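Local coordinates for protein 5'-nucleotidase SURE (Aquifex aeolicus, PDB 2WQK) that probably removes the phosphate from nucleoside 5'-monophosphates, using one divalent metal cation per subunit, at residues F4-D9 and P15-L20; A19-L24 and T59-V64; K25-V30 and I145-L150; I138-V143 and L167-I172. All blocks are in the same frame, centred on the assembly; numbering follows the deposited sequence.

Overall arrangement
All four contacts lie in the alpha/beta core of the SurE subunit, around one side of its mixed sheet. Contacts 1 and 2 both use helix 15-24, share Ala19 and Leu20, and have centres about 6 Å apart; contacts 3 and 4 both use helix 135-152, with centres about 15 Å apart. Strands 3-7 and 61-64 supply partners of contacts 1 and 2 and flank strand 29-35, while contact 3 uses the turn leading into that strand. Along the chain contact 1 closes first, whereas contacts 2 and 3 interleave, as do 3 and 4. The two helices also touch directly, through Leu20 and Cys142, so packing continues from the metal-site end of strand 3-7 to the loop 167-172.

Contact 1. Residues F4-D9 and P15-L20; sequences FLLVND and PGINAL
Ile17 lies between Leu6 and Asn8, its CG1-CD1 arm reaching from helix 15-24 to the end of strand 3-7. With CG1 anti to the backbone N (chi1 -163°) and the arm extended, CD1 comes to rest 3.8 Å from CG of Asn8, while CG1 is 3.8 Å from CG of Leu6. Leu6 and Ile17 lie alongside each other, pointing opposite ways. Farther along the helix, Leu20 CD2 meets the CD1 methyl of Leu6 at 3.7 Å. Strand and helix run nearly antiparallel (164°), the first half of the beta-alpha-beta unit completed by strand 29-35. An alanine in place of Leu6 would lose both methyl branches and is likely to open a gap beneath Ile17 and Leu20. The Asn8 side chain runs roughly perpendicular to that of Ile17, its ND2 3.6 Å from Ile17 CB and hydrogen-bonded to Gly11 O. That bond ties the side chain to the loop leading to the helix, beside Asp9 and Asp10, both predicted to bind the divalent metal; Asp10 binds a sodium ion here.

Contact 2. Residues A19-L24 and T59-V64; sequences ALREAL and TDFYTV
Arg21 on helix 15-24 and Phe61 at the start of strand 61-64 face each other with their CA atoms 9.9 Å apart. The arginine chain leaves the helix with CG anti to the backbone N (chi1 177°) and stays extended as far as NE, which carries the guanidinium to the rim of the phenyl ring. There CD1 of Phe61 sits over the centre of one guanidinium face, 3.6 Å from Arg21 CZ, and the two planes stand 86° apart. The ring thus offers its edge, with NE near its plane, instead of stacking flat. Two waters link the arginine to backbone carbonyls. One accepts from NE at 2.7 Å and donates to Asp60 O; the other takes a weak bond from NH2 and donates to Thr59 O at 2.6 Å. Glu22 OE2 pairs with NH1 by charge alone, well out of the guanidinium plane. Helix 15-24 is the beta-alpha-beta crossover between strands 3-7 and 29-35, and Arg21 extends past 29-35 to its parallel neighbour 61-64.

Contact 3. Residues K25-V30 and I145-L150; sequences KSLGRV and IVKKVL
Leu27 carries this contact, its CD1 methyl reaching the helix 135-152 beside Val146 and Lys147. Before it, Lys25 and Ser26 keep helical backbone angles. At Leu27, CG lies anti to the carbonyl carbon (chi1 -58°), and the extended second torsion pushes CD1 outward until it is 3.8 Å from Val146 CG1. The same methyl also lies 3.8 Å from the backbone N of Lys147, thus touching the helix backbone as well as a side chain. Lys147 meets this methyl through CB, and the rest of its extended chain runs off from the leucine. Nearer the root of the leucine, CB is a looser 4.5 Å from Leu150 CD1. The turn joins helix 15-24 to the second strand of the beta-alpha-beta unit 3-7, 15-24, 29-35, and the contact sets it against a helix from much later in the chain. Phe4 of strand 3-7 touches Leu27, Val146 and Leu150. Past Gly28 the chain enters strand 29-35.

Contact 4. Residues I138-V143 and L167-I172; sequences IAKVCV and LRYEEI
Tyr169 and Lys140 account for most of the surface buried here, with Val141 adding a smaller share. The contact joins helix 135-152 of the alpha/beta core to the short 3-10 segment 169-171 in the loop between strands 158-165 and 174-177. Tyr169 has CG anti to its own N (chi1 178°), an orientation that carries the ring out to the helix. Lys140 CB sits over one face in a CH-pi contact, 3.9 Å from the ring centroid and 26° off the normal, displaced toward the rim on the CD1 side. Farther out, the extended lysine chain passes over the base of the ring, with CD 3.8 Å from Tyr169 CB. Val141 CB approaches CE1 more loosely, at 4.2 Å. The phenol OH is hydrogen-bonded to Asp144 OD2, while the backbone N of Tyr169 donates to Glu137 OE1, so the residue is held to the helix at both ends. A serine in its place would probably leave Asp144 without this partner and uncover the aliphatic part of Lys140. The lysine NZ makes a salt bridge with Glu137 and stands 4.6 Å from OE2 of Glu170. Glu170 pairs with Arg168, which has a second, long link to Glu171. Two waters lie between NZ and OE2; their approaches to OE2 are unusually short and doubtful in detail, but each accepts from Lys140 NZ, at 3.0 and 2.7 Å.

Contact 1. Residues F4-D9 and P15-L20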
loop_
_atom_site.group_PDB
_atom_site.type_symbol
_atom_site.label_atom_id
_atom_site.label_comp_id
_atom_site.label_asym_id
_atom_site.label_seq_id
_atom_site.Cartn_x
_atom_site.Cartn_y
_atom_site.Cartn_z
ATOM N N PHE A 4 -8.937 -25.040 -18.776
ATOM C CA PHE A 4 -9.065 -23.586 -18.590
ATOM C C PHE A 4 -8.124 -23.142 -17.490
ATOM O O PHE A 4 -8.050 -23.762 -16.443
ATOM C CB PHE A 4 -10.487 -23.214 -18.186
ATOM C CG PHE A 4 -11.533 -23.963 -18.959
ATOM C CD1 PHE A 4 -11.639 -23.803 -20.314
ATOM C CD2 PHE A 4 -12.392 -24.865 -18.327
ATOM C CE1 PHE A 4 -12.574 -24.497 -21.045
ATOM C CE2 PHE A 4 -13.331 -25.547 -19.076
ATOM C CZ PHE A 4 -13.409 -25.366 -20.413
ATOM N N LEU A 5 -7.430 -22.011 -17.727
ATOM C CA LEU A 5 -6.639 -21.360 -16.693
ATOM C C LEU A 5 -7.521 -20.198 -16.198
ATOM O O LEU A 5 -7.828 -19.290 -16.971
ATOM C CB LEU A 5 -5.325 -20.827 -17.274
ATOM C CG LEU A 5 -4.439 -20.044 -16.295
ATOM C CD1 LEU A 5 -4.150 -20.850 -15.077
ATOM C CD2 LEU A 5 -3.136 -19.574 -16.986
ATOM N N LEU A 6 -7.925 -20.268 -14.935
ATOM C CA LEU A 6 -8.873 -19.337 -14.338
ATOM C C LEU A 6 -8.166 -18.533 -13.274
ATOM O O LEU A 6 -7.560 -19.079 -12.335
ATOM C CB LEU A 6 -10.032 -20.132 -13.706
ATOM C CG LEU A 6 -11.080 -19.342 -12.913
ATOM C CD1 LEU A 6 -11.714 -18.224 -13.741
ATOM C CD2 LEU A 6 -12.160 -20.257 -12.326
ATOM N N VAL A 7 -8.256 -17.206 -13.414
ATOM C CA VAL A 7 -7.622 -16.268 -12.498
ATOM C C VAL A 7 -8.685 -15.264 -12.066
ATOM O O VAL A 7 -9.796 -15.228 -12.604
ATOM C CB VAL A 7 -6.430 -15.532 -13.172
ATOM C CG1 VAL A 7 -5.469 -16.563 -13.773
ATOM C CG2 VAL A 7 -6.913 -14.517 -14.227
ATOM N N ASN A 8 -8.333 -14.427 -11.095
ATOM C CA ASN A 8 -9.173 -13.279 -10.779
ATOM C C ASN A 8 -8.320 -12.187 -10.120
ATOM O O ASN A 8 -7.091 -12.322 -10.030
ATOM C CB ASN A 8 -10.402 -13.630 -9.938
ATOM C CG ASN A 8 -10.089 -13.794 -8.442
ATOM O OD1 ASN A 8 -8.930 -13.943 -8.050
ATOM N ND2 ASN A 8 -11.143 -13.816 -7.602
ATOM N N ASP A 9 -8.997 -11.121 -9.696
ATOM C CA ASP A 9 -8.350 -10.022 -8.983
ATOM C C ASP A 9 -8.778 -9.891 -7.516
ATOM O O ASP A 9 -8.193 -9.117 -6.776
ATOM C CB ASP A 9 -8.646 -8.694 -9.727
ATOM C CG ASP A 9 -7.618 -7.627 -9.470
ATOM O OD1 ASP A 9 -6.441 -7.909 -9.205
ATOM O OD2 ASP A 9 -8.039 -6.466 -9.528
ATOM N N PRO A 15 -16.240 -15.480 -3.725
ATOM C CA PRO A 15 -17.363 -16.277 -4.237
ATOM C C PRO A 15 -17.456 -16.289 -5.785
ATOM O O PRO A 15 -17.944 -17.227 -6.392
ATOM C CB PRO A 15 -18.590 -15.592 -3.639
ATOM C CG PRO A 15 -18.117 -14.213 -3.300
ATOM C CD PRO A 15 -16.698 -14.364 -2.870
ATOM N N GLY A 16 -16.972 -15.236 -6.448
ATOM C CA GLY A 16 -17.077 -15.152 -7.895
ATOM C C GLY A 16 -16.187 -16.167 -8.601
ATOM O O GLY A 16 -16.610 -16.762 -9.580
ATOM N N ILE A 17 -14.942 -16.303 -8.161
ATOM C CA ILE A 17 -14.012 -17.233 -8.815
ATOM C C ILE A 17 -14.449 -18.667 -8.502
ATOM O O ILE A 17 -14.386 -19.543 -9.350
ATOM C CB ILE A 17 -12.519 -16.987 -8.477
ATOM C CG1 ILE A 17 -11.644 -17.698 -9.480
ATOM C CG2 ILE A 17 -12.164 -17.266 -7.028
ATOM C CD1 ILE A 17 -10.179 -17.519 -9.313
ATOM N N ASN A 18 -14.909 -18.870 -7.276
ATOM C CA ASN A 18 -15.302 -20.242 -6.892
ATOM C C ASN A 18 -16.584 -20.675 -7.610
ATOM O O ASN A 18 -16.684 -21.831 -8.058
ATOM C CB ASN A 18 -15.363 -20.359 -5.405
ATOM C CG ASN A 18 -13.988 -20.451 -4.806
ATOM O OD1 ASN A 18 -13.346 -21.522 -4.870
ATOM N ND2 ASN A 18 -13.467 -19.305 -4.288
ATOM N N ALA A 19 -17.546 -19.759 -7.747
ATOM C CA ALA A 19 -18.767 -20.077 -8.506
ATOM C C ALA A 19 -18.429 -20.462 -9.940
ATOM O O ALA A 19 -18.988 -21.414 -10.508
ATOM C CB ALA A 19 -19.795 -18.924 -8.494
ATOM N N LEU A 20 -17.537 -19.689 -10.555
ATOM C CA LEU A 20 -17.194 -19.941 -11.939
ATOM C C LEU A 20 -16.445 -21.278 -12.051
ATOM O O LEU A 20 -16.706 -22.058 -12.971
ATOM C CB LEU A 20 -16.380 -18.770 -12.499
ATOM C CG LEU A 20 -16.042 -18.805 -13.978
ATOM C CD1 LEU A 20 -17.271 -19.030 -14.873
ATOM C CD2 LEU A 20 -15.265 -17.517 -14.335
#

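Contact 2. Residues A19-L24 and T59-V64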
loop_
_atom_site.group_PDB
_atom_site.type_symbol
_atom_site.label_atom_id
_atom_site.label_comp_id
_atom_site.label_asym_id
_atom_site.label_seq_id
_atom_site.Cartn_x
_atom_site.Cartn_y
_atom_site.Cartn_z
ATOM N N ALA A 19 -17.546 -19.759 -7.747
ATOM C CA ALA A 19 -18.767 -20.077 -8.506
ATOM C C ALA A 19 -18.429 -20.462 -9.940
ATOM O O ALA A 19 -18.988 -21.414 -10.508
ATOM C CB ALA A 19 -19.795 -18.924 -8.494
ATOM N N LEU A 20 -17.537 -19.689 -10.555
ATOM C CA LEU A 20 -17.194 -19.941 -11.939
ATOM C C LEU A 20 -16.445 -21.278 -12.051
ATOM O O LEU A 20 -16.706 -22.058 -12.971
ATOM C CB LEU A 20 -16.380 -18.770 -12.499
ATOM C CG LEU A 20 -16.042 -18.805 -13.978
ATOM C CD1 LEU A 20 -17.271 -19.030 -14.873
ATOM C CD2 LEU A 20 -15.265 -17.517 -14.335
ATOM N N ARG A 21 -15.505 -21.519 -11.132
ATOM C CA ARG A 21 -14.733 -22.762 -11.117
ATOM C C ARG A 21 -15.690 -23.959 -11.081
ATOM O O ARG A 21 -15.565 -24.903 -11.855
ATOM C CB ARG A 21 -13.819 -22.820 -9.915
ATOM C CG ARG A 21 -13.063 -24.116 -9.814
ATOM C CD ARG A 21 -12.349 -24.179 -8.517
ATOM N NE ARG A 21 -11.630 -25.434 -8.444
ATOM C CZ ARG A 21 -11.698 -26.280 -7.431
ATOM N NH1 ARG A 21 -12.402 -26.015 -6.325
ATOM N NH2 ARG A 21 -10.990 -27.379 -7.506
ATOM N N GLU A 22 -16.608 -23.908 -10.138
ATOM C CA GLU A 22 -17.548 -25.044 -9.965
ATOM C C GLU A 22 -18.369 -25.332 -11.223
ATOM O O GLU A 22 -18.526 -26.508 -11.651
ATOM C CB GLU A 22 -18.399 -24.776 -8.718
ATOM C CG GLU A 22 -17.583 -24.839 -7.416
ATOM C CD GLU A 22 -16.796 -26.159 -7.179
ATOM O OE1 GLU A 22 -17.284 -27.246 -7.521
ATOM O OE2 GLU A 22 -15.653 -26.100 -6.634
ATOM N N ALA A 23 -18.942 -24.284 -11.802
ATOM C CA ALA A 23 -19.733 -24.414 -13.021
ATOM C C ALA A 23 -18.957 -24.933 -14.221
ATOM O O ALA A 23 -19.478 -25.724 -15.029
ATOM C CB ALA A 23 -20.464 -23.091 -13.342
ATOM N N LEU A 24 -17.703 -24.497 -14.335
ATOM C CA LEU A 24 -16.885 -24.881 -15.483
ATOM C C LEU A 24 -16.442 -26.337 -15.513
ATOM O O LEU A 24 -16.037 -26.832 -16.559
ATOM C CB LEU A 24 -15.614 -24.031 -15.545
ATOM C CG LEU A 24 -15.805 -22.588 -16.011
ATOM C CD1 LEU A 24 -14.521 -21.859 -15.681
ATOM C CD2 LEU A 24 -16.113 -22.579 -17.511
ATOM N N THR A 59 -5.678 -29.750 -5.485
ATOM C CA THR A 59 -5.373 -30.169 -6.837
ATOM C C THR A 59 -5.835 -29.086 -7.804
ATOM O O THR A 59 -6.956 -28.601 -7.679
ATOM C CB THR A 59 -6.036 -31.499 -7.142
ATOM O OG1 THR A 59 -5.537 -32.419 -6.178
ATOM C CG2 THR A 59 -5.705 -31.997 -8.499
ATOM N N ASP A 60 -4.921 -28.682 -8.685
ATOM C CA ASP A 60 -5.234 -27.679 -9.710
ATOM C C ASP A 60 -5.751 -26.356 -9.117
ATOM O O ASP A 60 -6.542 -25.686 -9.767
ATOM C CB ASP A 60 -6.275 -28.203 -10.704
ATOM C CG ASP A 60 -5.754 -29.343 -11.547
ATOM O OD1 ASP A 60 -4.542 -29.365 -11.806
ATOM O OD2 ASP A 60 -6.598 -30.187 -11.955
ATOM N N PHE A 61 -5.318 -25.999 -7.911
ATOM C CA PHE A 61 -5.818 -24.778 -7.268
ATOM C C PHE A 61 -4.650 -24.157 -6.501
ATOM O O PHE A 61 -4.201 -24.693 -5.467
ATOM C CB PHE A 61 -7.006 -25.140 -6.382
ATOM C CG PHE A 61 -7.861 -23.998 -5.982
ATOM C CD1 PHE A 61 -9.193 -23.936 -6.335
ATOM C CD2 PHE A 61 -7.346 -22.961 -5.246
ATOM C CE1 PHE A 61 -9.984 -22.859 -5.973
ATOM C CE2 PHE A 61 -8.172 -21.904 -4.842
ATOM C CZ PHE A 61 -9.458 -21.851 -5.211
ATOM N N TYR A 62 -4.169 -23.030 -7.024
ATOM C CA TYR A 62 -2.942 -22.401 -6.520
ATOM C C TYR A 62 -3.199 -20.940 -6.231
ATOM O O TYR A 62 -4.061 -20.310 -6.848
ATOM C CB TYR A 62 -1.851 -22.446 -7.569
ATOM C CG TYR A 62 -1.382 -23.843 -7.851
ATOM C CD1 TYR A 62 -0.243 -24.361 -7.206
ATOM C CD2 TYR A 62 -2.075 -24.640 -8.750
ATOM C CE1 TYR A 62 0.178 -25.672 -7.466
ATOM C CE2 TYR A 62 -1.676 -25.963 -8.985
ATOM C CZ TYR A 62 -0.542 -26.456 -8.358
ATOM O OH TYR A 62 -0.171 -27.769 -8.629
ATOM N N THR A 63 -2.454 -20.420 -5.270
ATOM C CA THR A 63 -2.474 -18.980 -5.057
ATOM C C THR A 63 -1.076 -18.414 -5.180
ATOM O O THR A 63 -0.087 -19.034 -4.771
ATOM C CB THR A 63 -3.079 -18.590 -3.681
ATOM O OG1 THR A 63 -3.203 -17.158 -3.586
ATOM C CG2 THR A 63 -2.296 -19.153 -2.459
ATOM N N VAL A 64 -1.029 -17.195 -5.733
ATOM C CA VAL A 64 0.205 -16.443 -5.830
ATOM C C VAL A 64 0.125 -15.315 -4.770
ATOM O O VAL A 64 -0.774 -14.464 -4.788
ATOM C CB VAL A 64 0.458 -15.837 -7.249
ATOM C CG1 VAL A 64 1.815 -15.109 -7.264
ATOM C CG2 VAL A 64 0.433 -16.904 -8.344
HETATM O O HOH W 1 -9.312 -26.041 -9.790
HETATM O O HOH W 2 -9.118 -28.906 -6.229
#

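Contact 3. Residues K25-V30 and I145-L150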
loop_
_atom_site.group_PDB
_atom_site.type_symbol
_atom_site.label_atom_id
_atom_site.label_comp_id
_atom_site.label_asym_id
_atom_site.label_seq_id
_atom_site.Cartn_x
_atom_site.Cartn_y
_atom_site.Cartn_z
ATOM N N LYS A 25 -16.493 -26.982 -14.345
ATOM C CA LYS A 25 -16.035 -28.380 -14.299
ATOM C C LYS A 25 -16.725 -29.284 -15.328
ATOM O O LYS A 25 -16.141 -30.287 -15.741
ATOM C CB LYS A 25 -16.214 -28.958 -12.888
ATOM C CG LYS A 25 -15.366 -28.326 -11.836
ATOM C CD LYS A 25 -15.801 -28.832 -10.429
ATOM C CE LYS A 25 -14.788 -28.517 -9.347
ATOM N NZ LYS A 25 -15.142 -29.148 -8.007
ATOM N N SER A 26 -17.979 -28.989 -15.663
ATOM C CA SER A 26 -18.693 -29.823 -16.634
ATOM C C SER A 26 -18.182 -29.669 -18.061
ATOM O O SER A 26 -18.508 -30.479 -18.941
ATOM C CB SER A 26 -20.195 -29.588 -16.592
ATOM O OG SER A 26 -20.465 -28.256 -16.957
ATOM N N LEU A 27 -17.375 -28.631 -18.314
ATOM C CA LEU A 27 -16.804 -28.447 -19.669
ATOM C C LEU A 27 -15.351 -28.916 -19.833
ATOM O O LEU A 27 -14.854 -29.054 -20.951
ATOM C CB LEU A 27 -16.863 -26.973 -20.107
ATOM C CG LEU A 27 -18.256 -26.410 -20.117
ATOM C CD1 LEU A 27 -18.193 -24.915 -20.614
ATOM C CD2 LEU A 27 -19.245 -27.178 -20.969
ATOM N N GLY A 28 -14.632 -29.054 -18.729
ATOM C CA GLY A 28 -13.217 -29.432 -18.827
ATOM C C GLY A 28 -12.529 -29.293 -17.475
ATOM O O GLY A 28 -13.187 -29.259 -16.455
ATOM N N ARG A 29 -11.200 -29.252 -17.520
ATOM C CA ARG A 29 -10.407 -29.149 -16.303
ATOM C C ARG A 29 -10.117 -27.696 -16.023
ATOM O O ARG A 29 -9.636 -26.980 -16.891
ATOM C CB ARG A 29 -9.089 -29.865 -16.422
ATOM C CG ARG A 29 -8.254 -29.809 -15.150
ATOM C CD ARG A 29 -6.843 -30.328 -15.393
ATOM N NE ARG A 29 -6.866 -31.678 -15.966
ATOM C CZ ARG A 29 -7.072 -32.795 -15.255
ATOM N NH1 ARG A 29 -7.218 -32.744 -13.936
ATOM N NH2 ARG A 29 -7.082 -33.972 -15.873
ATOM N N VAL A 30 -10.449 -27.293 -14.791
ATOM C CA VAL A 30 -10.254 -25.898 -14.372
ATOM C C VAL A 30 -9.002 -25.868 -13.531
ATOM O O VAL A 30 -8.946 -26.497 -12.478
ATOM C CB VAL A 30 -11.441 -25.345 -13.524
ATOM C CG1 VAL A 30 -11.214 -23.869 -13.274
ATOM C CG2 VAL A 30 -12.805 -25.638 -14.220
ATOM N N ILE A 145 -21.565 -19.200 -22.343
ATOM C CA ILE A 145 -20.658 -18.486 -23.250
ATOM C C ILE A 145 -19.409 -19.299 -23.554
ATOM O O ILE A 145 -19.023 -19.410 -24.715
ATOM C CB ILE A 145 -20.349 -17.065 -22.670
ATOM C CG1 ILE A 145 -21.615 -16.182 -22.704
ATOM C CG2 ILE A 145 -19.155 -16.444 -23.385
ATOM C CD1 ILE A 145 -21.447 -14.888 -21.956
ATOM N N VAL A 146 -18.796 -19.865 -22.511
ATOM C CA VAL A 146 -17.592 -20.681 -22.705
ATOM C C VAL A 146 -17.891 -21.849 -23.656
ATOM O O VAL A 146 -17.109 -22.145 -24.581
ATOM C CB VAL A 146 -16.964 -21.153 -21.381
ATOM C CG1 VAL A 146 -15.830 -22.124 -21.651
ATOM C CG2 VAL A 146 -16.453 -19.940 -20.582
ATOM N N LYS A 147 -19.048 -22.486 -23.452
ATOM C CA LYS A 147 -19.393 -23.610 -24.333
ATOM C C LYS A 147 -19.443 -23.204 -25.804
ATOM O O LYS A 147 -18.834 -23.847 -26.676
ATOM C CB LYS A 147 -20.695 -24.270 -23.906
ATOM C CG LYS A 147 -20.916 -25.574 -24.633
ATOM C CD LYS A 147 -22.193 -26.239 -24.139
ATOM C CE LYS A 147 -22.391 -27.560 -24.917
ATOM N NZ LYS A 147 -23.618 -28.303 -24.476
ATOM N N LYS A 148 -20.071 -22.067 -26.072
ATOM C CA LYS A 148 -20.151 -21.565 -27.434
ATOM C C LYS A 148 -18.785 -21.158 -27.990
ATOM O O LYS A 148 -18.451 -21.444 -29.143
ATOM C CB LYS A 148 -21.143 -20.394 -27.525
ATOM C CG LYS A 148 -22.618 -20.780 -27.240
ATOM C CD LYS A 148 -23.535 -19.572 -27.451
ATOM C CE LYS A 148 -25.029 -19.848 -27.228
ATOM N NZ LYS A 148 -25.610 -20.544 -28.404
ATOM N N VAL A 149 -17.963 -20.527 -27.166
ATOM C CA VAL A 149 -16.662 -20.087 -27.633
ATOM C C VAL A 149 -15.767 -21.285 -27.965
ATOM O O VAL A 149 -14.975 -21.266 -28.910
ATOM C CB VAL A 149 -16.010 -19.170 -26.574
ATOM C CG1 VAL A 149 -14.508 -18.974 -26.851
ATOM C CG2 VAL A 149 -16.767 -17.819 -26.551
ATOM N N LEU A 150 -15.869 -22.345 -27.157
ATOM C CA LEU A 150 -15.083 -23.524 -27.463
ATOM C C LEU A 150 -15.455 -24.113 -28.816
ATOM O O LEU A 150 -14.602 -24.680 -29.496
ATOM C CB LEU A 150 -15.328 -24.610 -26.419
ATOM C CG LEU A 150 -14.646 -24.398 -25.070
ATOM C CD1 LEU A 150 -15.152 -25.394 -23.957
ATOM C CD2 LEU A 150 -13.126 -24.498 -25.183
#

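Contact 4. Residues I138-V143 and L167-I172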
loop_
_atom_site.group_PDB
_atom_site.type_symbol
_atom_site.label_atom_id
_atom_site.label_comp_id
_atom_site.label_asym_id
_atom_site.label_seq_id
_atom_site.Cartn_x
_atom_site.Cartn_y
_atom_site.Cartn_z
ATOM N N ILE A 138 -24.999 -16.185 -11.970
ATOM C CA ILE A 138 -24.169 -15.574 -13.006
ATOM C C ILE A 138 -23.273 -16.605 -13.692
ATOM O O ILE A 138 -23.080 -16.560 -14.922
ATOM C CB ILE A 138 -23.343 -14.397 -12.426
ATOM C CG1 ILE A 138 -24.289 -13.232 -12.122
ATOM C CG2 ILE A 138 -22.205 -13.943 -13.380
ATOM C CD1 ILE A 138 -23.681 -12.103 -11.285
ATOM N N ALA A 139 -22.746 -17.551 -12.916
ATOM C CA ALA A 139 -21.841 -18.558 -13.489
ATOM C C ALA A 139 -22.518 -19.381 -14.560
ATOM O O ALA A 139 -21.880 -19.850 -15.492
ATOM C CB ALA A 139 -21.233 -19.484 -12.402
ATOM N N LYS A 140 -23.839 -19.568 -14.425
ATOM C CA LYS A 140 -24.564 -20.348 -15.433
ATOM C C LYS A 140 -24.458 -19.715 -16.826
ATOM O O LYS A 140 -24.230 -20.424 -17.806
ATOM C CB LYS A 140 -26.046 -20.506 -15.048
ATOM C CG LYS A 140 -26.231 -21.272 -13.748
ATOM C CD LYS A 140 -27.687 -21.245 -13.289
ATOM C CE LYS A 140 -27.865 -21.994 -12.000
ATOM N NZ LYS A 140 -29.296 -21.813 -11.511
ATOM N N VAL A 141 -24.593 -18.382 -16.918
ATOM C CA VAL A 141 -24.483 -17.786 -18.234
ATOM C C VAL A 141 -22.994 -17.747 -18.682
ATOM O O VAL A 141 -22.715 -17.903 -19.865
ATOM C CB VAL A 141 -25.258 -16.480 -18.375
ATOM C CG1 VAL A 141 -24.549 -15.380 -17.711
ATOM C CG2 VAL A 141 -25.570 -16.215 -19.874
ATOM N N CYS A 142 -22.062 -17.631 -17.737
ATOM C CA CYS A 142 -20.637 -17.684 -18.117
ATOM C C CYS A 142 -20.317 -19.014 -18.812
ATOM O O CYS A 142 -19.615 -19.057 -19.839
ATOM C CB CYS A 142 -19.723 -17.457 -16.919
ATOM S SG CYS A 142 -19.944 -15.851 -16.144
ATOM N N VAL A 143 -20.825 -20.116 -18.244
ATOM C CA VAL A 143 -20.564 -21.422 -18.815
ATOM C C VAL A 143 -21.241 -21.563 -20.196
ATOM O O VAL A 143 -20.667 -22.126 -21.100
ATOM C CB VAL A 143 -20.888 -22.539 -17.814
ATOM C CG1 VAL A 143 -20.722 -23.913 -18.449
ATOM C CG2 VAL A 143 -19.989 -22.363 -16.597
ATOM N N LEU A 167 -29.008 -10.915 -11.823
ATOM C CA LEU A 167 -30.334 -11.493 -11.939
ATOM C C LEU A 167 -30.265 -13.000 -11.862
ATOM O O LEU A 167 -29.244 -13.623 -12.179
ATOM C CB LEU A 167 -30.928 -11.121 -13.291
ATOM C CG LEU A 167 -31.262 -9.655 -13.558
ATOM C CD1 LEU A 167 -31.550 -9.413 -15.043
ATOM C CD2 LEU A 167 -32.440 -9.203 -12.704
ATOM N N ARG A 168 -31.389 -13.619 -11.488
ATOM C CA ARG A 168 -31.471 -15.040 -11.665
ATOM C C ARG A 168 -31.306 -15.402 -13.125
ATOM O O ARG A 168 -31.707 -14.642 -14.016
ATOM C CB ARG A 168 -32.826 -15.565 -11.160
ATOM C CG ARG A 168 -32.974 -15.472 -9.684
ATOM C CD ARG A 168 -34.336 -16.039 -9.227
ATOM N NE ARG A 168 -34.653 -17.312 -9.892
ATOM C CZ ARG A 168 -35.553 -17.490 -10.864
ATOM N NH1 ARG A 168 -36.300 -16.486 -11.328
ATOM N NH2 ARG A 168 -35.714 -18.701 -11.379
ATOM N N TYR A 169 -30.713 -16.575 -13.374
ATOM C CA TYR A 169 -30.441 -17.044 -14.727
ATOM C C TYR A 169 -31.655 -16.944 -15.633
ATOM O O TYR A 169 -31.594 -16.462 -16.741
ATOM C CB TYR A 169 -29.914 -18.473 -14.676
ATOM C CG TYR A 169 -29.604 -19.153 -15.980
ATOM C CD1 TYR A 169 -28.543 -18.723 -16.774
ATOM C CD2 TYR A 169 -30.286 -20.300 -16.376
ATOM C CE1 TYR A 169 -28.218 -19.360 -17.929
ATOM C CE2 TYR A 169 -29.972 -20.946 -17.550
ATOM C CZ TYR A 169 -28.930 -20.476 -18.331
ATOM O OH TYR A 169 -28.607 -21.140 -19.506
ATOM N N GLU A 170 -32.803 -17.363 -15.120
ATOM C CA GLU A 170 -33.999 -17.366 -15.948
ATOM C C GLU A 170 -34.559 -15.978 -16.233
ATOM O O GLU A 170 -35.415 -15.825 -17.136
ATOM C CB GLU A 170 -35.068 -18.258 -15.296
ATOM C CG GLU A 170 -34.587 -19.701 -15.127
ATOM C CD GLU A 170 -33.714 -19.941 -13.865
ATOM O OE1 GLU A 170 -33.525 -19.028 -13.012
ATOM O OE2 GLU A 170 -33.222 -21.082 -13.731
ATOM N N GLU A 171 -34.117 -14.980 -15.465
ATOM C CA GLU A 171 -34.537 -13.599 -15.657
ATOM C C GLU A 171 -33.610 -12.808 -16.602
ATOM O O GLU A 171 -33.948 -11.710 -16.994
ATOM C CB GLU A 171 -34.592 -12.859 -14.322
ATOM C CG GLU A 171 -35.723 -13.313 -13.376
ATOM C CD GLU A 171 -37.117 -12.985 -13.911
ATOM O OE1 GLU A 171 -37.273 -12.188 -14.870
ATOM O OE2 GLU A 171 -38.079 -13.540 -13.342
ATOM N N ILE A 172 -32.454 -13.366 -16.947
ATOM C CA ILE A 172 -31.562 -12.689 -17.917
ATOM C C ILE A 172 -32.306 -12.628 -19.252
ATOM O O ILE A 172 -32.844 -13.654 -19.720
ATOM C CB ILE A 172 -30.250 -13.478 -18.097
ATOM C CG1 ILE A 172 -29.433 -13.464 -16.806
ATOM C CG2 ILE A 172 -29.432 -12.926 -19.304
ATOM C CD1 ILE A 172 -28.665 -12.143 -16.520
HETATM O O HOH W 3 -31.260 -22.534 -13.594
HETATM O O HOH W 4 -31.645 -20.607 -11.795
#